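Local coordinates for uncharacterized protein (Thermotoga maritima, PDB 1VMJ) that is uncharacterised, belongs to the YjbQ (UPF0047) family and is a putative thiamin phosphate synthase, at residues A[59-64]-A[134-139]. Numbering follows the deposited sequence.
Sequences TASVFI and GEFDGM. With SO4 (sulfate ion), chain C.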
loop_
_atom_site.group_PDB
_atom_site.type_symbol
_atom_site.label_atom_id
_atom_site.label_comp_id
_atom_site.label_asym_id
_atom_site.label_seq_id
_atom_site.Cartn_x
_atom_site.Cartn_y
_atom_site.Cartn_z
ATOM N N THR A 59 2.490 6.850 -12.694
ATOM C CA THR A 59 3.939 6.895 -12.744
ATOM C C THR A 59 4.531 7.708 -11.592
ATOM O O THR A 59 5.672 8.184 -11.673
ATOM C CB THR A 59 4.399 7.517 -14.055
ATOM O OG1 THR A 59 3.730 8.762 -14.242
ATOM C CG2 THR A 59 4.084 6.590 -15.199
ATOM N N ALA A 60 3.759 7.845 -10.520
ATOM C CA ALA A 60 4.196 8.569 -9.350
ATOM C C ALA A 60 3.578 7.972 -8.102
ATOM O O ALA A 60 2.663 7.147 -8.147
ATOM C CB ALA A 60 3.835 10.017 -9.488
ATOM N N SER A 61 4.137 8.360 -6.961
ATOM C CA SER A 61 3.784 7.786 -5.660
ATOM C C SER A 61 3.488 8.833 -4.630
ATOM O O SER A 61 3.986 9.942 -4.716
ATOM C CB SER A 61 4.960 6.962 -5.110
ATOM O OG SER A 61 5.196 5.830 -5.918
ATOM N N VAL A 62 2.710 8.444 -3.623
ATOM C CA VAL A 62 2.683 9.136 -2.336
ATOM C C VAL A 62 3.039 8.110 -1.257
ATOM O O VAL A 62 2.503 7.013 -1.230
ATOM C CB VAL A 62 1.347 9.776 -2.047
ATOM C CG1 VAL A 62 1.325 10.361 -0.656
ATOM C CG2 VAL A 62 1.049 10.865 -3.064
ATOM N N PHE A 63 4.015 8.436 -0.421
ATOM C CA PHE A 63 4.534 7.506 0.579
ATOM C C PHE A 63 5.013 8.301 1.768
ATOM O O PHE A 63 5.143 9.534 1.711
ATOM C CB PHE A 63 5.656 6.626 0.012
ATOM C CG PHE A 63 6.920 7.400 -0.349
ATOM C CD1 PHE A 63 7.065 8.029 -1.577
ATOM C CD2 PHE A 63 7.951 7.513 0.557
ATOM C CE1 PHE A 63 8.206 8.781 -1.880
ATOM C CE2 PHE A 63 9.101 8.205 0.245
ATOM C CZ PHE A 63 9.220 8.855 -0.972
ATOM N N ILE A 64 5.220 7.570 2.858
ATOM C CA ILE A 64 5.740 8.129 4.094
ATOM C C ILE A 64 7.098 7.526 4.411
ATOM O O ILE A 64 7.252 6.299 4.461
ATOM C CB ILE A 64 4.779 7.924 5.275
ATOM C CG1 ILE A 64 3.615 8.922 5.149
ATOM C CG2 ILE A 64 5.476 8.144 6.602
ATOM C CD1 ILE A 64 2.402 8.621 5.951
ATOM N N GLY A 134 6.480 11.210 -4.662
ATOM C CA GLY A 134 7.563 10.575 -5.373
ATOM C C GLY A 134 7.296 10.630 -6.854
ATOM O O GLY A 134 6.468 9.872 -7.391
ATOM N N GLU A 135 7.955 11.550 -7.528
ATOM C CA GLU A 135 7.811 11.699 -8.958
ATOM C C GLU A 135 8.794 10.793 -9.687
ATOM O O GLU A 135 9.985 10.891 -9.443
ATOM C CB GLU A 135 8.092 13.162 -9.356
ATOM C CG GLU A 135 7.924 13.434 -10.845
ATOM C CD GLU A 135 6.528 13.117 -11.303
ATOM O OE1 GLU A 135 5.638 13.997 -11.159
ATOM O OE2 GLU A 135 6.327 11.986 -11.786
ATOM N N PHE A 136 8.302 9.926 -10.579
ATOM C CA PHE A 136 9.174 9.075 -11.378
ATOM C C PHE A 136 9.140 9.362 -12.877
ATOM O O PHE A 136 9.892 8.768 -13.632
ATOM C CB PHE A 136 8.895 7.601 -11.062
ATOM C CG PHE A 136 9.053 7.294 -9.603
ATOM C CD1 PHE A 136 10.275 7.481 -8.999
ATOM C CD2 PHE A 136 7.989 6.891 -8.818
ATOM C CE1 PHE A 136 10.440 7.250 -7.649
ATOM C CE2 PHE A 136 8.158 6.658 -7.476
ATOM C CZ PHE A 136 9.401 6.853 -6.904
ATOM N N ASP A 137 8.234 10.248 -13.298
ATOM C CA ASP A 137 8.161 10.664 -14.707
ATOM C C ASP A 137 7.617 12.094 -14.787
ATOM O O ASP A 137 6.498 12.344 -15.245
ATOM C CB ASP A 137 7.299 9.688 -15.520
ATOM C CG ASP A 137 7.201 10.084 -17.000
ATOM O OD1 ASP A 137 8.219 10.591 -17.550
ATOM O OD2 ASP A 137 6.106 9.915 -17.598
ATOM N N GLY A 138 8.449 13.009 -14.322
ATOM C CA GLY A 138 8.047 14.400 -14.117
ATOM C C GLY A 138 8.267 15.314 -15.307
ATOM O O GLY A 138 8.186 14.884 -16.441
ATOM N N MET A 139 8.515 16.593 -15.024
ATOM C CA MET A 139 8.631 17.625 -16.065
ATOM C C MET A 139 7.336 17.815 -16.841
ATOM O O MET A 139 7.351 18.207 -18.008
ATOM C CB MET A 139 9.804 17.346 -17.013
ATOM C CG MET A 139 11.079 17.136 -16.258
ATOM S SD MET A 139 12.539 16.852 -17.287
ATOM C CE MET A 139 12.089 15.411 -18.211
HETATM S S SO4 C . 0.257 9.106 -16.119
HETATM O O1 SO4 C . 0.042 10.447 -16.627
HETATM O O2 SO4 C . 0.270 8.121 -17.183
HETATM O O3 SO4 C . -0.841 8.726 -15.208
HETATM O O4 SO4 C . 1.498 9.139 -15.398
#
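Ser61 and Gly134 form an antiparallel hydrogen-bonded pair between strands 60-65 and 130-135. Ser61 N gives its hydrogen to Gly134 O at 2.8 Å. Gly134 N returns a bond to Ser61 O, also 2.8 Å. Packing is tight here. Phe63 turns its ring edge to Gly134, with CE1 4.0 Å from Gly134 CA. CG of Phe63 sits between its backbone N and carbonyl carbon (chi1 66°), which swings the ring edge alongside the glycine, where a CB would crowd CE1. One face of the Phe136 ring has Gly134 C above it, toward the rim. Its edge meets the Ser61 hydroxyl in plane, CE2 to OG 3.4 Å.

Toward Thr59 the pairing loosens. The bond from Phe136 N to Thr59 O is weak, at 3.3 Å, and the chain leaves the strand. Asp137, partly exposed, approaches Thr59 with its CB, while its carboxylate pairs with Arg140. A bend at chi2 (59°) folds the Glu135 carboxylate back, and OE2 accepts Asp137 N at 3.0 Å from the anti side, 23° out of the carboxylate plane. OE2 also forms a salt bridge with Lys142. With an alanine in place of Glu135, Asp137 N would probably lose its acceptor and Lys142 its carboxylate partner, though Thr59 OG1 and Asp137 O still reach the lysine.

Thr59 OG1 donates to sulfate O4 at 2.5 Å. His57, Ile58 and Arg140 also bind this ion, probably from the crystallisation liquor. A sodium ion lies about 5 Å from the Thr59 side chain. The polar end of the contact thus borders an anion site, consistent with binding a phosphate-like group.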